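Long-range contact in ribosome-inactivating protein 3 (Zea mays, PDB 2PQI), which is a maize member of the ribosome-inactivating protein family, of mixed alpha and beta fold, and so probably disables ribosomes: residues Lys2-Phe7 against Leu53-Lys58. Residues are numbered along the deposited sequence; the frame is centred on the assembly and turned at random.
Sequences KFTEIF and LYTELK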
ATOM      1  N   LYS A   2      11.622   4.826  -9.380  1.00 34.27           N
ATOM      2  CA  LYS A   2      10.812   5.117 -10.551  1.00 35.96           C
ATOM      3  C   LYS A   2       9.686   6.059 -10.136  1.00 32.58           C
ATOM      4  O   LYS A   2       9.094   5.901  -9.077  1.00 34.38           O
ATOM      5  CB  LYS A   2      10.218   3.821 -11.123  1.00 40.13           C
ATOM      6  CG  LYS A   2       9.162   4.029 -12.202  1.00 50.73           C
ATOM      7  CD  LYS A   2       9.769   4.352 -13.563  1.00 60.39           C
ATOM      8  CE  LYS A   2       8.844   5.270 -14.362  1.00 68.95           C
ATOM      9  NZ  LYS A   2       8.777   4.930 -15.815  1.00 72.37           N
ATOM     10  N   PHE A   3       9.416   7.060 -10.961  1.00 33.51           N
ATOM     11  CA  PHE A   3       8.335   7.993 -10.685  1.00 32.20           C
ATOM     12  C   PHE A   3       7.146   7.502 -11.445  1.00 30.21           C
ATOM     13  O   PHE A   3       7.108   7.645 -12.646  1.00 33.50           O
ATOM     14  CB  PHE A   3       8.655   9.390 -11.187  1.00 31.30           C
ATOM     15  CG  PHE A   3       9.081  10.308 -10.119  1.00 30.55           C
ATOM     16  CD1 PHE A   3      10.373  10.246  -9.604  1.00 35.45           C
ATOM     17  CD2 PHE A   3       8.169  11.187  -9.558  1.00 33.34           C
ATOM     18  CE1 PHE A   3      10.749  11.056  -8.537  1.00 36.50           C
ATOM     19  CE2 PHE A   3       8.531  11.998  -8.491  1.00 33.52           C
ATOM     20  CZ  PHE A   3       9.824  11.930  -7.978  1.00 32.39           C
ATOM     21  N   THR A   4       6.190   6.913 -10.744  1.00 33.22           N
ATOM     22  CA  THR A   4       4.974   6.392 -11.350  1.00 33.27           C
ATOM     23  C   THR A   4       4.283   7.551 -12.057  1.00 35.27           C
ATOM     24  O   THR A   4       4.582   8.709 -11.780  1.00 40.18           O
ATOM     25  CB  THR A   4       4.040   5.868 -10.262  1.00 34.96           C
ATOM     26  OG1 THR A   4       2.979   5.122 -10.852  1.00 43.62           O
ATOM     27  CG2 THR A   4       3.432   7.016  -9.516  1.00 37.17           C
ATOM     28  N   GLU A   5       3.372   7.277 -12.980  1.00 35.80           N
ATOM     29  CA  GLU A   5       2.704   8.402 -13.603  1.00 37.67           C
ATOM     30  C   GLU A   5       1.642   8.973 -12.657  1.00 37.94           C
ATOM     31  O   GLU A   5       1.134   8.279 -11.761  1.00 33.21           O
ATOM     32  CB  GLU A   5       2.096   8.048 -14.961  1.00 42.65           C
ATOM     33  CG  GLU A   5       1.747   6.607 -15.207  1.00 53.69           C
ATOM     34  CD  GLU A   5       1.031   6.448 -16.534  1.00 59.69           C
ATOM     35  OE1 GLU A   5       1.540   6.992 -17.536  1.00 61.45           O
ATOM     36  OE2 GLU A   5      -0.035   5.796 -16.576  1.00 61.42           O
ATOM     37  N   ILE A   6       1.344  10.254 -12.852  1.00 32.38           N
ATOM     38  CA  ILE A   6       0.392  10.983 -12.027  1.00 31.99           C
ATOM     39  C   ILE A   6      -0.991  10.374 -12.008  1.00 32.98           C
ATOM     40  O   ILE A   6      -1.456   9.842 -13.019  1.00 30.96           O
ATOM     41  CB  ILE A   6       0.266  12.458 -12.510  1.00 36.76           C
ATOM     42  CG1 ILE A   6       1.621  13.157 -12.363  1.00 34.21           C
ATOM     43  CG2 ILE A   6      -0.867  13.162 -11.781  1.00 26.83           C
ATOM     44  CD1 ILE A   6       1.542  14.556 -11.836  1.00 38.33           C
ATOM     45  N   PHE A   7      -1.644  10.451 -10.848  1.00 33.97           N
ATOM     46  CA  PHE A   7      -3.008   9.953 -10.709  1.00 33.59           C
ATOM     47  C   PHE A   7      -3.933  11.133 -10.423  1.00 33.05           C
ATOM     48  O   PHE A   7      -3.878  11.719  -9.338  1.00 30.87           O
ATOM     49  CB  PHE A   7      -3.134   8.958  -9.555  1.00 33.80           C
ATOM     50  CG  PHE A   7      -4.498   8.304  -9.466  1.00 37.02           C
ATOM     51  CD1 PHE A   7      -4.957   7.774  -8.267  1.00 36.58           C
ATOM     52  CD2 PHE A   7      -5.312   8.202 -10.592  1.00 37.58           C
ATOM     53  CE1 PHE A   7      -6.209   7.153  -8.185  1.00 37.96           C
ATOM     54  CE2 PHE A   7      -6.564   7.583 -10.521  1.00 40.59           C
ATOM     55  CZ  PHE A   7      -7.011   7.055  -9.308  1.00 37.90           C
ATOM     56  N   LEU A  53       9.396   3.802  -5.045  1.00 19.60           N
ATOM     57  CA  LEU A  53       8.258   4.130  -5.882  1.00 23.67           C
ATOM     58  C   LEU A  53       7.815   5.528  -5.438  1.00 24.95           C
ATOM     59  O   LEU A  53       7.514   5.723  -4.258  1.00 24.32           O
ATOM     60  CB  LEU A  53       7.141   3.126  -5.612  1.00 23.12           C
ATOM     61  CG  LEU A  53       6.183   2.704  -6.715  1.00 24.55           C
ATOM     62  CD1 LEU A  53       6.967   2.302  -7.954  1.00 25.12           C
ATOM     63  CD2 LEU A  53       5.339   1.535  -6.228  1.00 30.52           C
ATOM     64  N   TYR A  54       7.820   6.510  -6.337  1.00 20.95           N
ATOM     65  CA  TYR A  54       7.342   7.846  -5.959  1.00 25.65           C
ATOM     66  C   TYR A  54       6.072   8.086  -6.727  1.00 29.16           C
ATOM     67  O   TYR A  54       6.119   8.414  -7.915  1.00 25.27           O
ATOM     68  CB  TYR A  54       8.347   8.946  -6.286  1.00 26.81           C
ATOM     69  CG  TYR A  54       9.527   8.918  -5.366  1.00 29.38           C
ATOM     70  CD1 TYR A  54      10.714   8.288  -5.752  1.00 33.40           C
ATOM     71  CD2 TYR A  54       9.439   9.433  -4.074  1.00 31.13           C
ATOM     72  CE1 TYR A  54      11.781   8.161  -4.876  1.00 37.61           C
ATOM     73  CE2 TYR A  54      10.508   9.313  -3.179  1.00 35.52           C
ATOM     74  CZ  TYR A  54      11.674   8.672  -3.592  1.00 36.75           C
ATOM     75  OH  TYR A  54      12.725   8.512  -2.726  1.00 37.78           O
ATOM     76  N   THR A  55       4.939   7.909  -6.045  1.00 30.84           N
ATOM     77  CA  THR A  55       3.635   8.064  -6.677  1.00 33.58           C
ATOM     78  C   THR A  55       2.906   9.333  -6.306  1.00 32.47           C
ATOM     79  O   THR A  55       2.526   9.526  -5.147  1.00 33.62           O
ATOM     80  CB  THR A  55       2.720   6.900  -6.334  1.00 32.36           C
ATOM     81  OG1 THR A  55       2.461   6.909  -4.928  1.00 42.25           O
ATOM     82  CG2 THR A  55       3.378   5.589  -6.698  1.00 30.13           C
ATOM     83  N   GLU A  56       2.699  10.195  -7.297  1.00 31.08           N
ATOM     84  CA  GLU A  56       2.002  11.442  -7.052  1.00 33.29           C
ATOM     85  C   GLU A  56       0.493  11.333  -7.254  1.00 30.84           C
ATOM     86  O   GLU A  56       0.012  10.838  -8.270  1.00 29.51           O
ATOM     87  CB  GLU A  56       2.549  12.561  -7.929  1.00 36.10           C
ATOM     88  CG  GLU A  56       1.937  13.895  -7.580  1.00 44.51           C
ATOM     89  CD  GLU A  56       2.554  15.045  -8.338  1.00 54.93           C
ATOM     90  OE1 GLU A  56       3.758  15.325  -8.129  1.00 58.45           O
ATOM     91  OE2 GLU A  56       1.827  15.668  -9.140  1.00 58.07           O
ATOM     92  N   LEU A  57      -0.239  11.785  -6.246  1.00 29.16           N
ATOM     93  CA  LEU A  57      -1.686  11.784  -6.267  1.00 28.52           C
ATOM     94  C   LEU A  57      -2.064  13.264  -6.278  1.00 31.02           C
ATOM     95  O   LEU A  57      -1.708  14.019  -5.360  1.00 28.34           O
ATOM     96  CB  LEU A  57      -2.228  11.096  -5.011  1.00 23.29           C
ATOM     97  CG  LEU A  57      -1.745   9.662  -4.739  1.00 26.26           C
ATOM     98  CD1 LEU A  57      -2.244   9.204  -3.361  1.00 20.05           C
ATOM     99  CD2 LEU A  57      -2.237   8.703  -5.844  1.00 21.61           C
ATOM    100  N   LYS A  58      -2.749  13.695  -7.331  1.00 31.31           N
ATOM    101  CA  LYS A  58      -3.123  15.101  -7.399  1.00 33.95           C
ATOM    102  C   LYS A  58      -4.598  15.317  -7.637  1.00 30.23           C
ATOM    103  O   LYS A  58      -5.204  14.684  -8.490  1.00 32.01           O
ATOM    104  CB  LYS A  58      -2.309  15.824  -8.471  1.00 34.72           C
ATOM    105  CG  LYS A  58      -2.857  15.731  -9.856  1.00 34.58           C
ATOM    106  CD  LYS A  58      -2.226  16.806 -10.725  1.00 42.25           C
ATOM    107  CE  LYS A  58      -2.462  18.192 -10.142  1.00 40.28           C
ATOM    108  NZ  LYS A  58      -1.896  19.242 -11.017  1.00 45.77           N
TER
HETATM  109  O   HOH W   1       4.745  10.384  -9.271  1.00 33.70           O
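F3 lays one ring face over Y54 CB, which sits 3.7 Å from the ring centroid and almost on its normal, a CH-pi contact in the parallel pairing of edge strand 2-8 with strand 52-58 in the mixed sheet of this ribosome-inactivating protein. The two rings incline by 21° but are slid apart, centroids 5.3 Å away, so the methylene lies against the ring centre while the phenol meets just the rim of F3, through CG and CD1. Main-chain bonding comes in two patches. At one end Y54 N donates to K2 O over 3.1 Å, nearly straight at 172°, while the bond from T4 N to Y54 O is weak. At the other, hydrogen bonds from F7 N to E56 O (3.1 Å) and from K58 N to F7 O (3.0 Å) restore the parallel ladder. Between them E5 is the extra residue, looped out with its side chain pointing away, and register slips by one: T4 lies level with T55, but I6 with E56. Water 1 bridges this break, donating to T4 O and Y54 O and accepting from E56 N. With CG anti to its own N (chi1 -174°), the F7 ring is carried away from strand 52-58 to stack on F19 of helix 16-28, which L57 also reaches. I6 CG2 meets K58 CG at 3.8 Å. L57 CD2 touches the F7 ring at its edge, near the ring plane, 3.8 Å from F7 CD1.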